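Local coordinates for protein alpha-1,6-mannanase (Bacteroides thetaiotaomicron, PDB 4V1S) that probably hydrolyses alpha-1,6-mannosidic linkages in mannans as a family GH76 glycoside hydrolase of a gut bacterium, at residues Y47-E52 against Y382-A387; K122-Y127 against L172-S177; L196-N201 against K251-G256; T208-M213 against W274-Q279. All blocks are in the same frame, centred on the assembly; numbering follows the deposited sequence.

Contact 1: Y47-E52 against Y382-A387; sequences YTWCKE and YMYMRA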
loop_
_atom_site.group_PDB
_atom_site.type_symbol
_atom_site.label_atom_id
_atom_site.label_comp_id
_atom_site.label_asym_id
_atom_site.label_seq_id
_atom_site.Cartn_x
_atom_site.Cartn_y
_atom_site.Cartn_z
ATOM N N TYR A 47 9.574 13.486 11.163
ATOM C CA TYR A 47 9.323 12.564 12.258
ATOM C C TYR A 47 8.296 13.113 13.249
ATOM O O TYR A 47 7.349 12.409 13.651
ATOM C CB TYR A 47 10.637 12.288 12.966
ATOM C CG TYR A 47 10.658 11.101 13.920
ATOM C CD1 TYR A 47 10.403 9.807 13.469
ATOM C CD2 TYR A 47 10.995 11.258 15.243
ATOM C CE1 TYR A 47 10.462 8.725 14.317
ATOM C CE2 TYR A 47 11.044 10.188 16.116
ATOM C CZ TYR A 47 10.787 8.913 15.640
ATOM O OH TYR A 47 10.873 7.837 16.496
ATOM N N THR A 48 8.465 14.380 13.626
ATOM C CA THR A 48 7.458 15.055 14.449
ATOM C C THR A 48 6.097 15.136 13.756
ATOM O O THR A 48 5.080 14.893 14.358
ATOM C CB THR A 48 7.932 16.458 14.886
ATOM O OG1 THR A 48 9.048 16.254 15.766
ATOM C CG2 THR A 48 6.862 17.196 15.612
ATOM N N TRP A 49 6.097 15.438 12.467
ATOM C CA TRP A 49 4.849 15.491 11.738
ATOM C C TRP A 49 4.137 14.160 11.820
ATOM O O TRP A 49 2.936 14.124 11.980
ATOM C CB TRP A 49 5.065 15.845 10.266
ATOM C CG TRP A 49 5.604 17.210 10.020
ATOM C CD1 TRP A 49 5.871 18.167 10.943
ATOM C CD2 TRP A 49 5.953 17.755 8.746
ATOM N NE1 TRP A 49 6.379 19.291 10.316
ATOM C CE2 TRP A 49 6.431 19.064 8.966
ATOM C CE3 TRP A 49 5.881 17.273 7.436
ATOM C CZ2 TRP A 49 6.842 19.900 7.912
ATOM C CZ3 TRP A 49 6.307 18.098 6.394
ATOM C CH2 TRP A 49 6.783 19.394 6.646
ATOM N N CYS A 50 4.903 13.076 11.742
ATOM C CA CYS A 50 4.305 11.746 11.834
ATOM C C CYS A 50 3.692 11.540 13.199
ATOM O O CYS A 50 2.534 11.166 13.304
ATOM C CB CYS A 50 5.336 10.666 11.559
ATOM S SG CYS A 50 4.683 8.985 11.677
ATOM N N LYS A 51 4.447 11.818 14.256
ATOM C CA LYS A 51 3.926 11.657 15.621
ATOM C C LYS A 51 2.693 12.541 15.862
ATOM O O LYS A 51 1.742 12.142 16.495
ATOM C CB LYS A 51 5.033 11.903 16.653
ATOM C CG LYS A 51 6.088 10.795 16.609
ATOM C CD LYS A 51 7.399 11.181 17.264
ATOM C CE LYS A 51 7.152 12.090 18.450
ATOM N NZ LYS A 51 6.489 11.355 19.547
ATOM N N GLU A 52 2.726 13.752 15.338
ATOM C CA GLU A 52 1.578 14.629 15.431
ATOM C C GLU A 52 0.330 14.006 14.812
ATOM O O GLU A 52 -0.770 14.058 15.388
ATOM C CB GLU A 52 1.905 15.975 14.809
ATOM C CG GLU A 52 2.832 16.818 15.671
ATOM C CD GLU A 52 3.284 18.115 14.997
ATOM O OE1 GLU A 52 3.144 18.244 13.763
ATOM O OE2 GLU A 52 3.801 19.019 15.702
ATOM N N TYR A 382 2.057 7.569 7.312
ATOM C CA TYR A 382 2.997 6.673 6.661
ATOM C C TYR A 382 4.003 7.445 5.792
ATOM O O TYR A 382 5.221 7.255 5.912
ATOM C CB TYR A 382 2.234 5.625 5.865
ATOM C CG TYR A 382 3.064 4.774 4.939
ATOM C CD1 TYR A 382 4.208 4.149 5.387
ATOM C CD2 TYR A 382 2.673 4.555 3.620
ATOM C CE1 TYR A 382 4.988 3.349 4.527
ATOM C CE2 TYR A 382 3.433 3.789 2.755
ATOM C CZ TYR A 382 4.588 3.168 3.202
ATOM O OH TYR A 382 5.324 2.425 2.319
ATOM N N MET A 383 3.501 8.384 4.994
ATOM C CA MET A 383 4.388 9.231 4.189
ATOM C C MET A 383 5.366 10.025 5.042
ATOM O O MET A 383 6.557 10.132 4.715
ATOM C CB MET A 383 3.587 10.165 3.333
ATOM C CG MET A 383 2.845 9.464 2.218
ATOM S SD MET A 383 3.865 8.677 0.955
ATOM C CE MET A 383 4.002 7.015 1.567
ATOM N N TYR A 384 4.886 10.536 6.164
ATOM C CA TYR A 384 5.798 11.303 7.025
ATOM C C TYR A 384 6.910 10.445 7.587
ATOM O O TYR A 384 8.043 10.902 7.701
ATOM C CB TYR A 384 5.060 12.050 8.150
ATOM C CG TYR A 384 4.080 13.092 7.695
ATOM C CD1 TYR A 384 4.328 13.890 6.578
ATOM C CD2 TYR A 384 2.880 13.284 8.383
ATOM C CE1 TYR A 384 3.379 14.799 6.132
ATOM C CE2 TYR A 384 1.949 14.262 7.998
ATOM C CZ TYR A 384 2.217 15.011 6.860
ATOM O OH TYR A 384 1.318 15.954 6.448
ATOM N N MET A 385 6.591 9.217 7.989
ATOM C CA MET A 385 7.598 8.344 8.530
ATOM C C MET A 385 8.608 7.944 7.433
ATOM O O MET A 385 9.819 7.841 7.687
ATOM C CB MET A 385 6.971 7.115 9.177
ATOM C CG MET A 385 7.953 6.289 9.988
ATOM S SD MET A 385 8.560 7.079 11.456
ATOM C CE MET A 385 7.307 6.606 12.641
ATOM N N ARG A 386 8.102 7.687 6.226
ATOM C CA ARG A 386 8.989 7.415 5.097
ATOM C C ARG A 386 9.969 8.555 4.833
ATOM O O ARG A 386 11.183 8.352 4.660
ATOM C CB ARG A 386 8.203 7.121 3.841
ATOM C CG ARG A 386 7.401 5.837 3.910
ATOM C CD ARG A 386 8.282 4.632 3.725
ATOM N NE ARG A 386 8.445 4.317 2.329
ATOM C CZ ARG A 386 9.476 3.710 1.768
ATOM N NH1 ARG A 386 10.512 3.371 2.484
ATOM N NH2 ARG A 386 9.440 3.424 0.470
ATOM N N ALA A 387 9.434 9.750 4.793
ATOM C CA ALA A 387 10.249 10.951 4.608
ATOM C C ALA A 387 11.287 11.099 5.736
ATOM O O ALA A 387 12.420 11.425 5.483
ATOM C CB ALA A 387 9.355 12.176 4.538
#

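Contact 2: K122-Y127 against L172-S177; sequences KGIAGY and LAFSLS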
loop_
_atom_site.group_PDB
_atom_site.type_symbol
_atom_site.label_atom_id
_atom_site.label_comp_id
_atom_site.label_asym_id
_atom_site.label_seq_id
_atom_site.Cartn_x
_atom_site.Cartn_y
_atom_site.Cartn_z
ATOM N N LYS A 122 -13.869 -22.091 4.694
ATOM C CA LYS A 122 -13.949 -22.907 3.489
ATOM C C LYS A 122 -12.582 -23.431 3.022
ATOM O O LYS A 122 -12.298 -23.476 1.827
ATOM C CB LYS A 122 -14.722 -22.159 2.368
ATOM C CG LYS A 122 -16.241 -22.322 2.464
ATOM C CD LYS A 122 -17.047 -21.663 1.348
ATOM C CE LYS A 122 -18.512 -22.141 1.467
ATOM N NZ LYS A 122 -19.588 -21.447 0.688
ATOM N N GLY A 123 -11.734 -23.845 3.978
ATOM C CA GLY A 123 -10.501 -24.547 3.701
ATOM C C GLY A 123 -9.202 -23.767 3.703
ATOM O O GLY A 123 -8.113 -24.354 3.488
ATOM N N ILE A 124 -9.289 -22.450 3.899
ATOM C CA ILE A 124 -8.116 -21.627 3.797
ATOM C C ILE A 124 -8.191 -20.432 4.763
ATOM O O ILE A 124 -9.249 -19.844 5.005
ATOM C CB ILE A 124 -7.822 -21.155 2.343
ATOM C CG1 ILE A 124 -6.364 -20.624 2.265
ATOM C CG2 ILE A 124 -8.904 -20.189 1.863
ATOM C CD1 ILE A 124 -5.896 -20.300 0.851
ATOM N N ALA A 125 -7.048 -20.144 5.355
ATOM C CA ALA A 125 -6.867 -19.003 6.257
ATOM C C ALA A 125 -6.585 -17.723 5.477
ATOM O O ALA A 125 -5.997 -17.765 4.394
ATOM C CB ALA A 125 -5.680 -19.287 7.180
ATOM N N GLY A 126 -6.958 -16.588 6.058
ATOM C CA GLY A 126 -6.659 -15.339 5.443
ATOM C C GLY A 126 -7.316 -14.216 6.224
ATOM O O GLY A 126 -8.231 -14.439 7.028
ATOM N N TYR A 127 -6.837 -12.995 6.004
ATOM C CA TYR A 127 -7.433 -11.836 6.657
ATOM C C TYR A 127 -8.788 -11.455 6.011
ATOM O O TYR A 127 -8.951 -11.574 4.818
ATOM C CB TYR A 127 -6.507 -10.620 6.568
ATOM C CG TYR A 127 -5.281 -10.695 7.458
ATOM C CD1 TYR A 127 -5.365 -10.446 8.831
ATOM C CD2 TYR A 127 -4.043 -11.052 6.940
ATOM C CE1 TYR A 127 -4.246 -10.589 9.665
ATOM C CE2 TYR A 127 -2.920 -11.148 7.760
ATOM C CZ TYR A 127 -3.025 -10.911 9.130
ATOM O OH TYR A 127 -1.899 -11.021 9.922
ATOM N N LEU A 172 -0.239 -14.014 1.881
ATOM C CA LEU A 172 0.136 -14.172 0.472
ATOM C C LEU A 172 -0.460 -15.478 -0.081
ATOM O O LEU A 172 -0.953 -15.503 -1.213
ATOM C CB LEU A 172 1.631 -14.092 0.264
ATOM C CG LEU A 172 2.066 -14.258 -1.201
ATOM C CD1 LEU A 172 1.317 -13.289 -2.127
ATOM C CD2 LEU A 172 3.566 -14.098 -1.339
ATOM N N ALA A 173 -0.452 -16.554 0.705
ATOM C CA ALA A 173 -1.066 -17.806 0.235
ATOM C C ALA A 173 -2.551 -17.589 -0.048
ATOM O O ALA A 173 -3.126 -18.134 -1.021
ATOM C CB ALA A 173 -0.882 -18.902 1.241
ATOM N N PHE A 174 -3.186 -16.767 0.771
ATOM C CA PHE A 174 -4.557 -16.442 0.497
ATOM C C PHE A 174 -4.699 -15.718 -0.825
ATOM O O PHE A 174 -5.538 -16.079 -1.659
ATOM C CB PHE A 174 -5.234 -15.681 1.634
ATOM C CG PHE A 174 -6.707 -15.462 1.387
ATOM C CD1 PHE A 174 -7.590 -16.509 1.514
ATOM C CD2 PHE A 174 -7.184 -14.268 0.884
ATOM C CE1 PHE A 174 -8.931 -16.344 1.200
ATOM C CE2 PHE A 174 -8.512 -14.094 0.578
ATOM C CZ PHE A 174 -9.394 -15.133 0.742
ATOM N N SER A 175 -3.914 -14.675 -1.023
ATOM C CA SER A 175 -3.981 -13.924 -2.302
ATOM C C SER A 175 -3.747 -14.877 -3.493
ATOM O O SER A 175 -4.416 -14.794 -4.535
ATOM C CB SER A 175 -2.971 -12.786 -2.326
ATOM O OG SER A 175 -3.232 -11.821 -1.331
ATOM N N LEU A 176 -2.759 -15.761 -3.351
ATOM C CA LEU A 176 -2.441 -16.668 -4.459
ATOM C C LEU A 176 -3.542 -17.701 -4.726
ATOM O O LEU A 176 -3.653 -18.225 -5.862
ATOM C CB LEU A 176 -1.103 -17.381 -4.218
ATOM C CG LEU A 176 0.126 -16.510 -4.411
ATOM C CD1 LEU A 176 1.348 -17.189 -3.799
ATOM C CD2 LEU A 176 0.397 -16.144 -5.869
ATOM N N SER A 177 -4.399 -17.944 -3.724
ATOM C CA SER A 177 -5.496 -18.878 -3.905
ATOM C C SER A 177 -6.582 -18.213 -4.777
ATOM O O SER A 177 -7.494 -18.895 -5.257
ATOM C CB SER A 177 -6.116 -19.332 -2.578
ATOM O OG SER A 177 -6.935 -18.330 -1.956
#

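Contact 3: L196-N201 against K251-G256; sequences LPVQKN and KMVADG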
loop_
_atom_site.group_PDB
_atom_site.type_symbol
_atom_site.label_atom_id
_atom_site.label_comp_id
_atom_site.label_asym_id
_atom_site.label_seq_id
_atom_site.Cartn_x
_atom_site.Cartn_y
_atom_site.Cartn_z
ATOM N N LEU A 196 -20.855 -6.764 -6.617
ATOM C CA LEU A 196 -19.945 -6.495 -7.728
ATOM C C LEU A 196 -19.947 -7.623 -8.719
ATOM O O LEU A 196 -19.946 -8.797 -8.326
ATOM C CB LEU A 196 -18.510 -6.344 -7.242
ATOM C CG LEU A 196 -18.184 -5.067 -6.482
ATOM C CD1 LEU A 196 -16.728 -5.142 -6.055
ATOM C CD2 LEU A 196 -18.432 -3.809 -7.315
ATOM N N PRO A 197 -19.888 -7.281 -10.013
ATOM C CA PRO A 197 -19.742 -8.371 -10.974
ATOM C C PRO A 197 -18.400 -9.095 -10.798
ATOM O O PRO A 197 -17.399 -8.475 -10.414
ATOM C CB PRO A 197 -19.826 -7.670 -12.342
ATOM C CG PRO A 197 -19.592 -6.226 -12.082
ATOM C CD PRO A 197 -19.869 -5.945 -10.642
ATOM N N VAL A 198 -18.392 -10.391 -11.076
ATOM C CA VAL A 198 -17.182 -11.192 -10.936
ATOM C C VAL A 198 -16.111 -10.602 -11.876
ATOM O O VAL A 198 -16.335 -10.395 -13.068
ATOM C CB VAL A 198 -17.428 -12.684 -11.243
ATOM C CG1 VAL A 198 -16.140 -13.493 -11.115
ATOM C CG2 VAL A 198 -18.479 -13.259 -10.309
ATOM N N GLN A 199 -14.930 -10.360 -11.325
ATOM C CA GLN A 199 -13.890 -9.646 -12.047
ATOM C C GLN A 199 -12.528 -9.951 -11.462
ATOM O O GLN A 199 -12.416 -10.361 -10.296
ATOM C CB GLN A 199 -14.165 -8.136 -12.017
ATOM C CG GLN A 199 -14.255 -7.561 -10.612
ATOM C CD GLN A 199 -14.765 -6.151 -10.605
ATOM O OE1 GLN A 199 -15.989 -5.897 -10.684
ATOM N NE2 GLN A 199 -13.844 -5.215 -10.530
ATOM N N LYS A 200 -11.509 -9.742 -12.295
ATOM C CA LYS A 200 -10.105 -9.853 -11.907
ATOM C C LYS A 200 -9.449 -8.493 -12.084
ATOM O O LYS A 200 -9.718 -7.779 -13.038
ATOM C CB LYS A 200 -9.380 -10.955 -12.705
ATOM C CG LYS A 200 -9.952 -12.328 -12.408
ATOM C CD LYS A 200 -9.106 -13.429 -12.995
ATOM C CE LYS A 200 -9.498 -14.795 -12.430
ATOM N NZ LYS A 200 -8.495 -15.840 -12.798
ATOM N N ASN A 201 -8.596 -8.140 -11.135
ATOM C CA ASN A 201 -8.246 -6.734 -10.875
ATOM C C ASN A 201 -6.732 -6.510 -10.829
ATOM O O ASN A 201 -5.973 -7.316 -10.280
ATOM C CB ASN A 201 -8.887 -6.273 -9.539
ATOM C CG ASN A 201 -10.395 -6.323 -9.585
ATOM O OD1 ASN A 201 -11.081 -5.284 -9.513
ATOM N ND2 ASN A 201 -10.924 -7.519 -9.750
ATOM N N LYS A 251 -10.794 -6.605 -15.353
ATOM C CA LYS A 251 -11.378 -7.311 -16.488
ATOM C C LYS A 251 -12.540 -8.161 -15.962
ATOM O O LYS A 251 -12.390 -8.895 -14.993
ATOM C CB LYS A 251 -10.334 -8.165 -17.195
ATOM C CG LYS A 251 -10.794 -8.768 -18.503
ATOM C CD LYS A 251 -9.600 -9.331 -19.238
ATOM C CE LYS A 251 -9.959 -10.054 -20.510
ATOM N NZ LYS A 251 -9.885 -9.115 -21.637
ATOM N N MET A 252 -13.700 -8.007 -16.606
ATOM C CA MET A 252 -14.933 -8.684 -16.194
ATOM C C MET A 252 -14.931 -10.123 -16.674
ATOM O O MET A 252 -14.595 -10.415 -17.815
ATOM C CB MET A 252 -16.164 -7.982 -16.763
ATOM C CG MET A 252 -16.293 -6.514 -16.392
ATOM S SD MET A 252 -16.362 -6.231 -14.608
ATOM C CE MET A 252 -14.839 -5.339 -14.345
ATOM N N VAL A 253 -15.296 -11.031 -15.787
ATOM C CA VAL A 253 -15.279 -12.448 -16.131
ATOM C C VAL A 253 -16.370 -12.831 -17.137
ATOM O O VAL A 253 -16.139 -13.664 -18.014
ATOM C CB VAL A 253 -15.361 -13.300 -14.853
ATOM C CG1 VAL A 253 -15.733 -14.742 -15.155
ATOM C CG2 VAL A 253 -14.042 -13.222 -14.103
ATOM N N ALA A 254 -17.529 -12.194 -17.044
ATOM C CA ALA A 254 -18.678 -12.558 -17.878
ATOM C C ALA A 254 -18.382 -12.404 -19.365
ATOM O O ALA A 254 -18.693 -13.286 -20.171
ATOM C CB ALA A 254 -19.878 -11.711 -17.503
ATOM N N ASP A 255 -17.784 -11.284 -19.731
ATOM C CA ASP A 255 -17.568 -10.984 -21.147
ATOM C C ASP A 255 -16.181 -10.493 -21.517
ATOM O O ASP A 255 -15.945 -10.110 -22.666
ATOM C CB ASP A 255 -18.603 -9.953 -21.612
ATOM C CG ASP A 255 -18.483 -8.618 -20.896
ATOM O OD1 ASP A 255 -17.638 -8.462 -19.985
ATOM O OD2 ASP A 255 -19.268 -7.710 -21.253
ATOM N N GLY A 256 -15.279 -10.455 -20.542
ATOM C CA GLY A 256 -13.910 -10.035 -20.788
ATOM C C GLY A 256 -13.758 -8.542 -21.008
ATOM O O GLY A 256 -12.686 -8.089 -21.375
HETATM O O HOH W 1 -18.458 -10.425 -14.755
#

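Contact 4: T208-M213 against W274-Q279; sequences TMLSCM and WLKMYQ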
loop_
_atom_site.group_PDB
_atom_site.type_symbol
_atom_site.label_atom_id
_atom_site.label_comp_id
_atom_site.label_asym_id
_atom_site.label_seq_id
_atom_site.Cartn_x
_atom_site.Cartn_y
_atom_site.Cartn_z
ATOM N N THR A 208 -0.034 -8.784 -5.090
ATOM C CA THR A 208 0.413 -10.159 -5.005
ATOM C C THR A 208 1.838 -10.300 -5.597
ATOM O O THR A 208 2.688 -10.969 -5.010
ATOM C CB THR A 208 -0.604 -11.101 -5.655
ATOM O OG1 THR A 208 -1.851 -10.990 -5.011
ATOM C CG2 THR A 208 -0.183 -12.539 -5.595
ATOM N N MET A 209 2.101 -9.647 -6.733
ATOM C CA MET A 209 3.421 -9.629 -7.285
ATOM C C MET A 209 4.458 -9.051 -6.330
ATOM O O MET A 209 5.526 -9.635 -6.140
ATOM C CB MET A 209 3.470 -8.840 -8.599
ATOM C CG MET A 209 2.800 -9.566 -9.773
ATOM S SD MET A 209 2.401 -8.502 -11.184
ATOM C CE MET A 209 3.949 -7.629 -11.387
ATOM N N LEU A 210 4.146 -7.919 -5.716
ATOM C CA LEU A 210 5.100 -7.292 -4.828
ATOM C C LEU A 210 5.350 -8.189 -3.609
ATOM O O LEU A 210 6.488 -8.361 -3.190
ATOM C CB LEU A 210 4.644 -5.888 -4.420
ATOM C CG LEU A 210 5.665 -5.146 -3.558
ATOM C CD1 LEU A 210 7.010 -4.990 -4.267
ATOM C CD2 LEU A 210 5.145 -3.777 -3.180
ATOM N N SER A 211 4.288 -8.769 -3.063
ATOM C CA SER A 211 4.405 -9.689 -1.931
ATOM C C SER A 211 5.277 -10.889 -2.295
ATOM O O SER A 211 6.158 -11.303 -1.522
ATOM C CB SER A 211 3.029 -10.181 -1.486
ATOM O OG SER A 211 2.213 -9.142 -0.974
ATOM N N CYS A 212 5.012 -11.463 -3.472
ATOM C CA CYS A 212 5.815 -12.575 -3.986
ATOM C C CYS A 212 7.293 -12.200 -4.070
ATOM O O CYS A 212 8.155 -12.967 -3.652
ATOM C CB CYS A 212 5.328 -13.025 -5.371
ATOM S SG CYS A 212 3.865 -14.069 -5.381
ATOM N N MET A 213 7.584 -11.020 -4.611
ATOM C CA MET A 213 8.975 -10.599 -4.739
ATOM C C MET A 213 9.644 -10.373 -3.378
ATOM O O MET A 213 10.822 -10.738 -3.190
ATOM C CB MET A 213 9.103 -9.379 -5.646
ATOM C CG MET A 213 8.749 -9.676 -7.095
ATOM S SD MET A 213 9.583 -11.131 -7.802
ATOM C CE MET A 213 11.297 -10.751 -7.472
ATOM N N TRP A 274 7.890 -4.367 -10.509
ATOM C CA TRP A 274 8.837 -4.463 -11.599
ATOM C C TRP A 274 10.256 -4.150 -11.171
ATOM O O TRP A 274 11.210 -4.788 -11.659
ATOM C CB TRP A 274 8.432 -3.572 -12.761
ATOM C CG TRP A 274 7.196 -4.001 -13.501
ATOM C CD1 TRP A 274 6.800 -5.274 -13.799
ATOM C CD2 TRP A 274 6.201 -3.124 -14.073
ATOM N NE1 TRP A 274 5.629 -5.241 -14.515
ATOM C CE2 TRP A 274 5.236 -3.941 -14.698
ATOM C CE3 TRP A 274 6.030 -1.736 -14.105
ATOM C CZ2 TRP A 274 4.123 -3.413 -15.370
ATOM C CZ3 TRP A 274 4.929 -1.218 -14.749
ATOM C CH2 TRP A 274 3.980 -2.051 -15.376
ATOM N N LEU A 275 10.431 -3.196 -10.257
ATOM C CA LEU A 275 11.781 -2.882 -9.773
ATOM C C LEU A 275 12.369 -4.069 -9.040
ATOM O O LEU A 275 13.565 -4.344 -9.178
ATOM C CB LEU A 275 11.788 -1.599 -8.920
ATOM C CG LEU A 275 11.470 -0.315 -9.714
ATOM C CD1 LEU A 275 11.355 0.838 -8.752
ATOM C CD2 LEU A 275 12.520 -0.018 -10.782
ATOM N N LYS A 276 11.569 -4.786 -8.252
ATOM C CA LYS A 276 12.079 -5.993 -7.584
ATOM C C LYS A 276 12.361 -7.107 -8.581
ATOM O O LYS A 276 13.334 -7.848 -8.426
ATOM C CB LYS A 276 11.149 -6.490 -6.481
ATOM C CG LYS A 276 11.010 -5.480 -5.356
ATOM C CD LYS A 276 10.509 -6.090 -4.063
ATOM C CE LYS A 276 11.646 -6.742 -3.278
ATOM N NZ LYS A 276 12.573 -5.705 -2.731
ATOM N N MET A 277 11.521 -7.218 -9.612
ATOM C CA MET A 277 11.732 -8.246 -10.634
ATOM C C MET A 277 13.002 -7.964 -11.408
ATOM O O MET A 277 13.734 -8.891 -11.746
ATOM C CB MET A 277 10.532 -8.355 -11.561
ATOM C CG MET A 277 9.285 -8.818 -10.810
ATOM S SD MET A 277 7.764 -8.786 -11.732
ATOM C CE MET A 277 7.960 -10.327 -12.653
ATOM N N TYR A 278 13.286 -6.687 -11.636
ATOM C CA TYR A 278 14.547 -6.292 -12.238
ATOM C C TYR A 278 15.741 -6.728 -11.402
ATOM O O TYR A 278 16.691 -7.320 -11.926
ATOM C CB TYR A 278 14.584 -4.780 -12.435
ATOM C CG TYR A 278 15.926 -4.275 -12.902
ATOM C CD1 TYR A 278 16.491 -4.738 -14.086
ATOM C CD2 TYR A 278 16.623 -3.325 -12.163
ATOM C CE1 TYR A 278 17.723 -4.277 -14.516
ATOM C CE2 TYR A 278 17.842 -2.849 -12.596
ATOM C CZ TYR A 278 18.391 -3.336 -13.766
ATOM O OH TYR A 278 19.602 -2.853 -14.194
ATOM N N GLN A 279 15.702 -6.452 -10.106
ATOM C CA GLN A 279 16.808 -6.865 -9.223
ATOM C C GLN A 279 16.986 -8.389 -9.200
ATOM O O GLN A 279 18.123 -8.884 -9.184
ATOM C CB GLN A 279 16.585 -6.337 -7.802
ATOM C CG GLN A 279 16.636 -4.817 -7.702
ATOM C CD GLN A 279 17.939 -4.179 -8.215
ATOM O OE1 GLN A 279 17.950 -3.025 -8.679
ATOM N NE2 GLN A 279 19.041 -4.912 -8.128
#

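Contact 1: Y47-E52 against Y382-A387
Y384 presses its ring against W49 and its CB against C50, where two antiparallel helix segments pass with axes 7.8 Å apart. Followed outward, the Y384 side chain starts at CB, which meets C50 CB at 3.7 Å. CG then turns beside its own backbone N (chi1 -62°), which swings the ring toward the backbone of W49. Here W49 CB sits over one ring face, 4.0 Å from the Y384 ring centroid, as a CH-pi contact. CD2 rests on the carbonyl oxygen W49 O, while CD1 and CE1 on the other flank meet W49 CE3. The indole offers its edge to the tyrosine face, an offset edge-to-face pair with planes at 77°. At the tip, Y384 OH hydrogen-bonds to Y357 OH, so the phenol is tethered beyond the helix pair.

One residue on, M385 folds back through bends at chi2 and chi3. Its SD lies at the edge of the Y47 ring, a Met-aromatic contact with 3.8 Å between Y47 CE1 and M385 SD, and its CE reaches C50 SG at 3.7 Å. This pairs the first long helix of the helical body, 46-61, with its last, 374-394. No hydrogen bond spans the two segments; rings, sulfur and methylene groups hold them together by dispersion and weak aromatic polarity, while the hydroxyl of Y47 bonds to E101 and that of Y384 to Y357.

Contact 2: K122-Y127 against L172-S177
F174 turns the edge of its ring toward I124, whose CG2 lies near the ring plane at 3.9 Å from F174 CE1. The same ring abuts the strand backbone, with the carbonyl oxygen A125 O 3.5 Å from F174 CD1 and G126 CA 4.1 Å from F174 CG. G126 lets the helix come this near: a CB on it would point at the phenylalanine and collide with CG. The other branch of I124 runs along S177, its CD1 3.6 Å from S177 CB.

In the second shell, S177 OG donates a 2.7 Å hydrogen bond to F174 O, directed at a lone pair within the plane of that carbonyl. With OG between its own N and carbonyl carbon (chi1 74°), the hydroxyl folds back toward the preceding turn, and both CB and OG lie beside I124 CD1. Y142 stacks on the F174 ring, and R140 and E191 also touch that side chain. Without the F174 ring, as with an alanine here, I124 CG2 and the G126 backbone would probably face a gap and Y142 lose its stacking partner.

Strand 124-127 is half of a two-stranded antiparallel hairpin with 117-121. It crosses helix 162-177, its axis making 109° with that of segment 172-177. Helix 142-159 packs on F174 and S175 through N145, whereas helices 202-219 and 222-239 take up L172 and L176.

Contact 3: L196-N201 against K251-G256
Three backbone hydrogen bonds join V198 and K200 to K251 and V253. K200 and K251 form an antiparallel hydrogen-bonded pair, with K200 N giving to K251 O at 3.0 Å and K251 N to K200 O at 2.8 Å, both nearly straight at the hydrogen. Q199 and M252 are the adjoining non-hydrogen-bonded pair, where Q199 CA also approaches K251 O. Past the strand end, V253 N donates to V198 O at 3.0 Å. V198 O takes a second bond, 2.7 Å, from a water oxygen, and the same water accepts from A254 N, so it ties the turn back to segment 196-201.

Apolar contacts flank the pairing. M252, bent at chi2 and chi3, lays its CE along Q199, 3.7 Å from Q199 CB, and its SD near P197 CG. Beyond the strand ends, V198 CG1 meets V253 CG2 at 3.7 Å.

Polar side chains mostly bond within their own segment or beyond. Q199 NE2 donates to N201 OD1 at 2.9 Å, and K251 NZ closes the turn on G256 O. K200 NZ leaves for a salt bridge with D180.

The pairing belongs to a small, irregular antiparallel sheet: strand 246-252 also pairs with 240-241 and 258-259, Q199 and N201 make further backbone bonds to F189 and I187, and N201 leads straight into helix 202-219. Helix 222-239 touches both lysines, through W234 and N238.

Contact 4: T208-M213 against W274-Q279
M213 and K276 meet at their bases, M213 CB standing 3.6 Å from K276 CB, and their side chains then pass one another, heading opposite ways. K276 runs out across the 208-213 segment, then bends at chi3 and chi4. In the conformer described, its CD drops into the hollow between M213 CB and L210 CD1, the leucine methyl 3.7 Å from K276 CD. The aliphatic part thus behaves as an apolar ridge, while NZ, in this same conformer, continues to a salt bridge with E217 on the helix it packs against. Going the other way, M213 curls at chi2 and chi3: its SD rests on M277 CG at 3.8 Å and its CE reaches the backbone oxygen K276 O at 3.7 Å, filling the dip beside the lysine's backbone.

The two segments run in the same general direction at 34°, with axes 9.4 Å apart. Such helix-on-helix packing is consistent with the (alpha/alpha)6 barrel of family GH76 and its six-hairpin clan.

One turn earlier, M209 extends to chi3 and bends there, so that its CE lies 4.0 Å from M277 SD and near the W274 indole. W274 NE1 hydrogen-bonds to N232 OD1, which helps to set the rotation of that ring. Shortening M213 to an alanine is likely to open a gap over M277 CG and the K276 carbonyl, leaving the M277 side chain freer to turn. I231 of helix 222-239 also touches M209, and A228 of that helix touches M213.

Contacts 1 and 4 are buried helix pairs, yet contact 1 is antiparallel and aromatic, joining the chain's first long helix to its last, whereas contact 4 crosses at a small angle and relies on methionines and a lysine stem. Contacts 2 and 3 are only partly buried and involve strands: contact 2 sets a strand against a helix without hydrogen bonds, contact 3 depends on backbone hydrogen bonds and a water. Contacts 2 and 4 touch directly, with L172, S175 and L176 against helix 202-219; strand 199-201 of contact 3 runs into that same helix. Contact 1 lies across the chain's centre from contacts 2 and 3, centre to centre about 32 and 38 Å.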